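Local atomic coordinates of ABC sugar (Ribose) transporter, periplasmic substrate-binding subunit (Rhodobacter sphaeroides, PDB entry 3L49), a protein that probably binds a sugar in the periplasm as the substrate-binding subunit of an ABC transporter of the ribose type. Residues S52-Q55 and T56-Q60; V157-I160 and E161-R165; D166-P169 and N170-Q173; A213-T216 and D217-T220. One frame throughout, in Å; residues are numbered along the deposited sequence. Where two conformers were deposited one is given.

Overall arrangement
The chain has the two-lobed fold of periplasmic sugar-binding proteins, with four local contacts in series along it. Interaction 1 lies on helix 47-60 of the N-terminal lobe, on the opposite side of the chain's centre from interactions 2 and 4, centres about 40 Å and 47 Å apart. Residues 157-173 run on without a break, interactions 2 and 3 carrying the chain from edge strand 157-159 to helix 171-185. Interaction 4 leads from helix 200-212 into strand 219-222 of the same sheet, its centre about 17 Å from that of interaction 2. The side chain of Ile-168 (interaction 3) lies about 5 Å from an unidentified bound ligand, consistent with this loop bordering the binding cleft.

Interaction 1: residues S52-Q55 and T56-Q60; sequences SQIQ and TLIAQ
Thr-56 meets Ser-52 one helical turn back through two bonds to the same oxygen: its backbone N (2.9 Å) and its hydroxyl OG1 (2.8 Å) both donate to Ser-52 O. They arrive from opposite faces of the carbonyl plane, so this oxygen is gripped from both sides. The hydroxyl gets there because OG1 stands anti to the carbonyl carbon of Thr-56, beside its backbone N (chi1 -58°). The next carbonyls take the usual i to i+4 bonds, among them Ile-58 N to Ile-54 O at 2.8 Å and nearly straight.

The tightly packed side is that of Ile-54, Leu-57 and Ile-58. CG2 of Ile-54 touches CD1 of Ile-58 at 3.8 Å, and both side chains lean on Ile-82 of helix 72-84. Leu-57 lays CG against Gln-53 O at 3.4 Å and reaches Ile-39 and Leu-41 of strand 37-42. On the outer side the contacts thin out. Gln-55 runs back along the helix surface toward Trp-78, away from the following turn, while Ala-59 merely sets its CB against Gln-55 O. This is an amphipathic helix of a Rossmann-like alpha/beta lobe, apolar toward the sheet and the neighbouring helix and polar outward, as in periplasmic sugar-binding proteins.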
loop_
_atom_site.group_PDB
_atom_site.type_symbol
_atom_site.label_atom_id
_atom_site.label_comp_id
_atom_site.label_asym_id
_atom_site.label_seq_id
_atom_site.Cartn_x
_atom_site.Cartn_y
_atom_site.Cartn_z
ATOM N N SER A 52 -18.605 9.951 6.209
ATOM C CA SER A 52 -19.207 11.279 6.292
ATOM C C SER A 52 -18.455 12.307 5.444
ATOM O O SER A 52 -19.055 13.253 4.926
ATOM C CB SER A 52 -19.310 11.743 7.744
ATOM O OG SER A 52 -18.030 11.983 8.293
ATOM N N GLN A 53 -17.146 12.112 5.292
ATOM C CA GLN A 53 -16.354 12.955 4.397
ATOM C C GLN A 53 -16.757 12.789 2.934
ATOM O O GLN A 53 -16.732 13.752 2.169
ATOM C CB GLN A 53 -14.871 12.705 4.601
ATOM C CG GLN A 53 -14.298 13.555 5.705
ATOM C CD GLN A 53 -12.944 13.091 6.156
ATOM O OE1 GLN A 53 -12.495 12.006 5.794
ATOM N NE2 GLN A 53 -12.282 13.908 6.964
ATOM N N ILE A 54 -17.150 11.573 2.562
ATOM C CA ILE A 54 -17.763 11.318 1.259
ATOM C C ILE A 54 -19.125 12.044 1.127
ATOM O O ILE A 54 -19.373 12.731 0.120
ATOM C CB ILE A 54 -17.872 9.786 0.979
ATOM C CG1 ILE A 54 -16.479 9.189 0.727
ATOM C CG2 ILE A 54 -18.788 9.502 -0.204
ATOM C CD1 ILE A 54 -16.416 7.670 0.797
ATOM N N GLN A 55 -19.973 11.905 2.159
ATOM C CA GLN A 55 -21.293 12.557 2.235
ATOM C C GLN A 55 -21.191 14.054 2.010
ATOM O O GLN A 55 -21.964 14.626 1.240
ATOM C CB GLN A 55 -21.949 12.314 3.595
ATOM C CG GLN A 55 -22.351 10.874 3.870
ATOM C CD GLN A 55 -22.854 10.663 5.288
ATOM O OE1 GLN A 55 -22.537 11.424 6.200
ATOM N NE2 GLN A 55 -23.642 9.619 5.479
ATOM N N THR A 56 -20.232 14.665 2.702
ATOM C CA THR A 56 -19.844 16.062 2.522
ATOM C C THR A 56 -19.552 16.407 1.065
ATOM O O THR A 56 -20.116 17.365 0.518
ATOM C CB THR A 56 -18.576 16.349 3.333
ATOM O OG1 THR A 56 -18.822 16.047 4.710
ATOM C CG2 THR A 56 -18.148 17.799 3.183
ATOM N N LEU A 57 -18.677 15.607 0.449
ATOM C CA LEU A 57 -18.252 15.814 -0.932
ATOM C C LEU A 57 -19.404 15.700 -1.910
ATOM O O LEU A 57 -19.530 16.544 -2.800
ATOM C CB LEU A 57 -17.126 14.850 -1.315
ATOM C CG LEU A 57 -15.727 15.112 -0.745
ATOM C CD1 LEU A 57 -14.766 13.970 -1.099
ATOM C CD2 LEU A 57 -15.162 16.461 -1.196
ATOM N N ILE A 58 -20.244 14.675 -1.727
ATOM C CA ILE A 58 -21.453 14.486 -2.542
ATOM C C ILE A 58 -22.342 15.729 -2.490
ATOM O O ILE A 58 -22.758 16.256 -3.530
ATOM C CB ILE A 58 -22.267 13.234 -2.104
ATOM C CG1 ILE A 58 -21.484 11.954 -2.405
ATOM C CG2 ILE A 58 -23.652 13.193 -2.796
ATOM C CD1 ILE A 58 -22.074 10.707 -1.789
ATOM N N ALA A 59 -22.584 16.202 -1.268
ATOM C CA ALA A 59 -23.417 17.373 -1.007
ATOM C C ALA A 59 -22.776 18.684 -1.469
ATOM O O ALA A 59 -23.480 19.673 -1.664
ATOM C CB ALA A 59 -23.769 17.441 0.480
ATOM N N GLN A 60 -21.453 18.693 -1.639
ATOM C CA GLN A 60 -20.744 19.881 -2.135
ATOM C C GLN A 60 -20.656 19.949 -3.656
ATOM O O GLN A 60 -20.243 20.974 -4.207
ATOM C CB GLN A 60 -19.351 19.985 -1.528
ATOM C CG GLN A 60 -19.340 20.603 -0.141
ATOM C CD GLN A 60 -17.998 20.491 0.552
ATOM O OE1 GLN A 60 -17.630 21.353 1.347
ATOM N NE2 GLN A 60 -17.260 19.427 0.257
#

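Interaction 2: residues V157-I160 and E161-R165; sequences VKII and EPELR
Past Ile-159 the backbone stays extended and then bends, the cis peptide bond between Glu-161 and Pro-162 helping to turn it, and Ile-160 O comes within 3.2 Å of Pro-162 O. The strand is the outermost one of the C-terminal lobe's sheet in this alpha/beta binding-protein fold, and its neighbour is strand 126-131, to which both Ile-160 and Leu-164 make backbone hydrogen bonds.

The side chains of Ile-159 and Glu-163 meet across the bend. With CG1 beside the backbone N (chi1 -68°), CG2 of Ile-159 is turned away from that nitrogen and is the branch that touches; it meets Glu-163 OE1 at 3.9 Å and Glu-163 CG at 4.1 Å. The extended chain of Glu-163 thus lays its aliphatic part and OE1 against the methyl, while the carboxylate is held by Tyr-144 through OE1 and Asn-132 through OE2. Those two bonds fix its position, and Ile-159 itself also packs on Met-147 and Leu-151 of helix 138-152.

Glu-161 behaves differently. Bent at chi2 (-70°), its chain folds back over the preceding peptide, with CG 3.9 Å from Ile-160 C and OE2 3.4 Å from Ile-159 O, two acceptors with no bond between them.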
loop_
_atom_site.group_PDB
_atom_site.type_symbol
_atom_site.label_atom_id
_atom_site.label_comp_id
_atom_site.label_asym_id
_atom_site.label_seq_id
_atom_site.Cartn_x
_atom_site.Cartn_y
_atom_site.Cartn_z
ATOM N N VAL A 157 8.995 -24.173 0.847
ATOM C CA VAL A 157 8.783 -22.822 1.365
ATOM C C VAL A 157 7.351 -22.703 1.856
ATOM O O VAL A 157 6.417 -22.701 1.057
ATOM C CB VAL A 157 9.079 -21.709 0.331
ATOM C CG1 VAL A 157 8.872 -20.344 0.955
ATOM C CG2 VAL A 157 10.488 -21.817 -0.167
ATOM N N LYS A 158 7.183 -22.605 3.174
ATOM C CA LYS A 158 5.850 -22.634 3.774
ATOM C C LYS A 158 5.527 -21.423 4.650
ATOM O O LYS A 158 6.412 -20.831 5.268
ATOM C CB LYS A 158 5.637 -23.947 4.529
ATOM C CG LYS A 158 5.210 -25.099 3.615
ATOM C CD LYS A 158 5.314 -26.460 4.291
ATOM C CE LYS A 158 6.753 -26.964 4.318
ATOM N NZ LYS A 158 6.833 -28.392 4.726
ATOM N N ILE A 159 4.249 -21.057 4.667
ATOM C CA ILE A 159 3.731 -19.984 5.508
ATOM C C ILE A 159 3.346 -20.575 6.867
ATOM O O ILE A 159 2.531 -21.509 6.930
ATOM C CB ILE A 159 2.507 -19.311 4.831
ATOM C CG1 ILE A 159 2.958 -18.562 3.576
ATOM C CG2 ILE A 159 1.783 -18.366 5.785
ATOM C CD1 ILE A 159 1.839 -18.141 2.649
ATOM N N ILE A 160 3.937 -20.058 7.948
ATOM C CA ILE A 160 3.587 -20.548 9.289
ATOM C C ILE A 160 2.212 -20.085 9.773
ATOM O O ILE A 160 1.787 -18.954 9.521
ATOM C CB ILE A 160 4.697 -20.339 10.376
ATOM C CG1 ILE A 160 5.606 -19.146 10.051
ATOM C CG2 ILE A 160 5.499 -21.641 10.561
ATOM C CD1 ILE A 160 7.043 -19.233 10.622
ATOM N N GLU A 161 1.515 -20.998 10.443
ATOM C CA GLU A 161 0.172 -20.751 10.952
ATOM C C GLU A 161 0.254 -20.319 12.415
ATOM O O GLU A 161 0.999 -20.918 13.190
ATOM C CB GLU A 161 -0.694 -22.013 10.822
ATOM C CG GLU A 161 -0.618 -22.722 9.461
ATOM C CD GLU A 161 -1.273 -21.936 8.321
ATOM O OE1 GLU A 161 -2.265 -21.216 8.569
ATOM O OE2 GLU A 161 -0.799 -22.053 7.170
ATOM N N PRO A 162 -0.493 -19.264 12.798
ATOM C CA PRO A 162 -1.337 -18.439 11.936
ATOM C C PRO A 162 -0.598 -17.241 11.340
ATOM O O PRO A 162 0.560 -16.983 11.669
ATOM C CB PRO A 162 -2.438 -17.960 12.892
ATOM C CG PRO A 162 -1.771 -17.901 14.237
ATOM C CD PRO A 162 -0.561 -18.823 14.205
ATOM N N GLU A 163 -1.271 -16.529 10.448
ATOM C CA GLU A 163 -0.743 -15.286 9.939
ATOM C C GLU A 163 -1.019 -14.222 10.969
ATOM O O GLU A 163 -2.078 -14.209 11.592
ATOM C CB GLU A 163 -1.396 -14.915 8.611
ATOM C CG GLU A 163 -0.898 -15.739 7.441
ATOM C CD GLU A 163 -1.917 -15.847 6.326
ATOM O OE1 GLU A 163 -1.863 -16.864 5.601
ATOM O OE2 GLU A 163 -2.769 -14.931 6.180
ATOM N N LEU A 164 -0.048 -13.338 11.147
ATOM C CA LEU A 164 -0.155 -12.265 12.112
ATOM C C LEU A 164 -0.943 -11.112 11.519
ATOM O O LEU A 164 -1.054 -10.996 10.298
ATOM C CB LEU A 164 1.241 -11.826 12.552
ATOM C CG LEU A 164 1.992 -12.954 13.266
ATOM C CD1 LEU A 164 3.345 -12.482 13.759
ATOM C CD2 LEU A 164 1.166 -13.511 14.427
ATOM N N ARG A 165 -1.522 -10.287 12.387
ATOM C CA ARG A 165 -2.282 -9.126 11.948
ATOM C C ARG A 165 -1.481 -7.858 12.181
ATOM O O ARG A 165 -1.291 -7.446 13.330
ATOM C CB ARG A 165 -3.633 -9.039 12.672
ATOM C CG ARG A 165 -4.838 -9.384 11.808
ATOM C CD ARG A 165 -5.132 -10.881 11.786
ATOM N NE ARG A 165 -5.688 -11.296 10.499
ATOM C CZ ARG A 165 -5.133 -12.190 9.685
ATOM N NH1 ARG A 165 -5.721 -12.484 8.532
ATOM N NH2 ARG A 165 -4.000 -12.799 10.020
#

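Interaction 3: residues D166-P169 and N170-Q173; sequences DVIP and NTIQ
Thr-171, in the first turn of helix 171-185, folds its side chain back on Val-167 four residues earlier. Its CB lies 3.3 Å from Val-167 O, and the two branches part from there. CG2 also approaches that oxygen, at 3.3 Å. OG1, anti to the carbonyl carbon of Thr-171 (chi1 -51°), donates a hydrogen bond of 2.7 Å to Val-167 O, reaching it in the carbonyl plane with a C=O...O angle of 149°. OG1 also passes CG1 of Ile-168 at 3.6 Å, where the two side chains lie side by side and point the same way.

The chain thereby closes a turn just before the helix, across the cis peptide bond before Pro-169; Asn-170 occupies the N-cap position, though its side chain makes no capping bond. In this binding-protein fold the loop comes near the bound ligand, whose identity is unknown, at the side chain of Ile-168. A valine in place of Thr-171 would probably leave Val-167 O without its hydroxyl partner and the loop less firmly tied to the helix.

A water links the same two residues a second time, accepting from Val-167 N at 2.9 Å and donating to Thr-171 O at 2.8 Å. Beyond them Asn-170 ND2 donates to Gln-173 OE1, from above that carbonyl's plane.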
loop_
_atom_site.group_PDB
_atom_site.type_symbol
_atom_site.label_atom_id
_atom_site.label_comp_id
_atom_site.label_asym_id
_atom_site.label_seq_id
_atom_site.Cartn_x
_atom_site.Cartn_y
_atom_site.Cartn_z
ATOM N N ASP A 166 -0.996 -7.255 11.097
ATOM C CA ASP A 166 -0.394 -5.929 11.190
ATOM C C ASP A 166 -1.515 -4.902 11.344
ATOM O O ASP A 166 -2.609 -5.103 10.817
ATOM C CB ASP A 166 0.572 -5.614 10.018
ATOM C CG ASP A 166 -0.008 -5.928 8.641
ATOM O OD1 ASP A 166 -0.684 -6.964 8.472
ATOM O OD2 ASP A 166 0.249 -5.138 7.708
ATOM N N VAL A 167 -1.264 -3.835 12.105
ATOM C CA VAL A 167 -2.332 -2.902 12.496
ATOM C C VAL A 167 -1.968 -1.427 12.327
ATOM O O VAL A 167 -0.808 -1.084 12.144
ATOM C CB VAL A 167 -2.776 -3.121 13.976
ATOM C CG1 VAL A 167 -3.330 -4.539 14.205
ATOM C CG2 VAL A 167 -1.630 -2.814 14.942
ATOM N N ILE A 168 -2.989 -0.575 12.379
ATOM C CA ILE A 168 -2.861 0.873 12.513
ATOM C C ILE A 168 -3.813 1.316 13.644
ATOM O O ILE A 168 -4.961 0.867 13.684
ATOM C CB ILE A 168 -3.207 1.601 11.180
ATOM C CG1 ILE A 168 -2.122 1.360 10.127
ATOM C CG2 ILE A 168 -3.350 3.110 11.380
ATOM C CD1 ILE A 168 -2.488 1.854 8.739
ATOM N N PRO A 169 -3.349 2.187 14.575
ATOM C CA PRO A 169 -2.018 2.791 14.676
ATOM C C PRO A 169 -1.075 1.933 15.517
ATOM O O PRO A 169 -1.426 0.792 15.853
ATOM C CB PRO A 169 -2.301 4.142 15.345
ATOM C CG PRO A 169 -3.565 3.928 16.134
ATOM C CD PRO A 169 -4.224 2.647 15.670
ATOM N N ASN A 170 0.102 2.480 15.839
ATOM C CA ASN A 170 1.144 1.760 16.580
ATOM C C ASN A 170 1.621 0.521 15.825
ATOM O O ASN A 170 1.768 -0.565 16.396
ATOM C CB ASN A 170 0.691 1.409 18.011
ATOM C CG ASN A 170 0.231 2.628 18.797
ATOM O OD1 ASN A 170 -0.922 2.703 19.208
ATOM N ND2 ASN A 170 1.129 3.587 19.002
ATOM N N THR A 171 1.857 0.718 14.528
ATOM C CA THR A 171 2.188 -0.349 13.585
ATOM C C THR A 171 3.531 -1.010 13.903
ATOM O O THR A 171 3.609 -2.235 14.035
ATOM C CB THR A 171 2.217 0.199 12.141
ATOM O OG1 THR A 171 1.011 0.928 11.871
ATOM C CG2 THR A 171 2.370 -0.930 11.137
ATOM N N ILE A 172 4.559 -0.172 14.048
ATOM C CA ILE A 172 5.940 -0.595 14.226
ATOM C C ILE A 172 6.134 -1.417 15.499
ATOM O O ILE A 172 6.741 -2.492 15.461
ATOM C CB ILE A 172 6.905 0.632 14.201
ATOM C CG1 ILE A 172 6.905 1.291 12.814
ATOM C CG2 ILE A 172 8.326 0.241 14.635
ATOM C CD1 ILE A 172 7.902 2.459 12.660
ATOM N N GLN A 173 5.598 -0.919 16.611
ATOM C CA GLN A 173 5.753 -1.573 17.907
ATOM C C GLN A 173 4.922 -2.838 18.019
ATOM O O GLN A 173 5.361 -3.810 18.631
ATOM C CB GLN A 173 5.453 -0.608 19.066
ATOM C CG GLN A 173 4.173 0.179 18.953
ATOM C CD GLN A 173 4.228 1.504 19.690
ATOM O OE1 GLN A 173 3.803 2.536 19.161
ATOM N NE2 GLN A 173 4.750 1.485 20.923
HETATM O O HOH W 1 1.523 -3.662 12.906
#

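Interaction 4: residues A213-T216 and D217-T220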
loop_
_atom_site.group_PDB
_atom_site.type_symbol
_atom_site.label_atom_id
_atom_site.label_comp_id
_atom_site.label_asym_id
_atom_site.label_seq_id
_atom_site.Cartn_x
_atom_site.Cartn_y
_atom_site.Cartn_z
ATOM N N ALA A 213 17.199 -9.232 18.792
ATOM C CA ALA A 213 17.319 -10.650 19.140
ATOM C C ALA A 213 18.665 -11.223 18.716
ATOM O O ALA A 213 19.004 -12.349 19.071
ATOM C CB ALA A 213 16.185 -11.443 18.527
ATOM N N GLY A 214 19.422 -10.439 17.945
ATOM C CA GLY A 214 20.730 -10.845 17.430
ATOM C C GLY A 214 20.674 -11.856 16.300
ATOM O O GLY A 214 21.681 -12.496 15.994
ATOM N N ARG A 215 19.501 -11.994 15.680
ATOM C CA ARG A 215 19.283 -12.928 14.573
ATOM C C ARG A 215 19.656 -12.315 13.219
ATOM O O ARG A 215 18.903 -11.504 12.667
ATOM C CB ARG A 215 17.823 -13.389 14.533
ATOM C CG ARG A 215 17.297 -14.002 15.817
ATOM C CD ARG A 215 17.703 -15.452 15.966
ATOM N NE ARG A 215 16.559 -16.248 16.405
ATOM C CZ ARG A 215 15.928 -17.148 15.653
ATOM N NH1 ARG A 215 14.884 -17.805 16.147
ATOM N NH2 ARG A 215 16.345 -17.397 14.413
ATOM N N THR A 216 20.815 -12.720 12.695
ATOM C CA THR A 216 21.294 -12.298 11.367
ATOM C C THR A 216 20.808 -13.216 10.231
ATOM O O THR A 216 21.093 -12.958 9.058
ATOM C CB THR A 216 22.850 -12.243 11.303
ATOM O OG1 THR A 216 23.393 -13.477 11.792
ATOM C CG2 THR A 216 23.413 -11.077 12.121
ATOM N N ASP A 217 20.069 -14.267 10.587
ATOM C CA ASP A 217 19.701 -15.345 9.658
ATOM C C ASP A 217 18.283 -15.252 9.070
ATOM O O ASP A 217 17.886 -16.092 8.258
ATOM C CB ASP A 217 19.890 -16.712 10.337
ATOM C CG ASP A 217 19.082 -16.848 11.619
ATOM O OD1 ASP A 217 19.397 -16.139 12.603
ATOM O OD2 ASP A 217 18.140 -17.671 11.646
ATOM N N ILE A 218 17.521 -14.250 9.491
ATOM C CA ILE A 218 16.168 -14.044 8.983
ATOM C C ILE A 218 16.134 -12.709 8.247
ATOM O O ILE A 218 16.764 -11.753 8.685
ATOM C CB ILE A 218 15.121 -14.071 10.125
ATOM C CG1 ILE A 218 15.196 -15.403 10.879
ATOM C CG2 ILE A 218 13.700 -13.810 9.595
ATOM C CD1 ILE A 218 14.440 -15.434 12.183
ATOM N N ARG A 219 15.430 -12.662 7.116
ATOM C CA ARG A 219 15.302 -11.430 6.352
ATOM C C ARG A 219 13.845 -10.990 6.258
ATOM O O ARG A 219 12.936 -11.819 6.267
ATOM C CB ARG A 219 15.937 -11.572 4.961
ATOM C CG ARG A 219 17.460 -11.779 4.959
ATOM C CD ARG A 219 18.227 -10.506 5.319
ATOM N NE ARG A 219 19.678 -10.676 5.210
ATOM C CZ ARG A 219 20.509 -10.849 6.237
ATOM N NH1 ARG A 219 20.056 -10.876 7.484
ATOM N NH2 ARG A 219 21.806 -10.991 6.013
ATOM N N THR A 220 13.623 -9.677 6.200
ATOM C CA THR A 220 12.261 -9.126 6.088
ATOM C C THR A 220 12.003 -8.528 4.708
ATOM O O THR A 220 12.925 -8.037 4.054
ATOM C CB THR A 220 11.946 -8.044 7.152
ATOM O OG1 THR A 220 12.773 -6.894 6.935
ATOM C CG2 THR A 220 12.132 -8.581 8.574
HETATM O O HOH W 2 16.002 -19.125 12.149
#
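The guanidinium of Arg-215 and the carboxylate of Asp-217 lie almost in one plane, 2° apart, although the two side chains cross obliquely. Asp-217 OD2 comes at the edge of the guanidinium and makes a salt bridge to Arg-215 NH2, at 3.3 Å. A water sits at the same edge and links the two charges, accepting from Arg-215 NH2 at 2.9 Å and donating to Asp-217 OD2 at 2.6 Å. CG of Asp-217 stands between its backbone N and carbonyl carbon (chi1 57°), which swings the carboxylate back toward Arg-215, while the arginine chain bends at chi2 and chi3 to present NH2.

The turn follows helix 200-212, which ends in a Schellman motif at Gly-214, and leads into strand 219-222: an alpha-to-beta connection of the C-terminal lobe. CD1 of Ile-218 touches Arg-215 NH2 at 3.5 Å, and its side chain and that of Arg-215 both rest on Leu-183 of helix 171-185. A leucine in place of Arg-215 would probably leave the Asp-217 carboxylate without its charged mate and the bridging water without one of its partners.

On another side of the turn Arg-219 NH1 lies 2.8 Å from Thr-216 O in one of two conformers of the arginine, a weak and doubtful hydrogen bond.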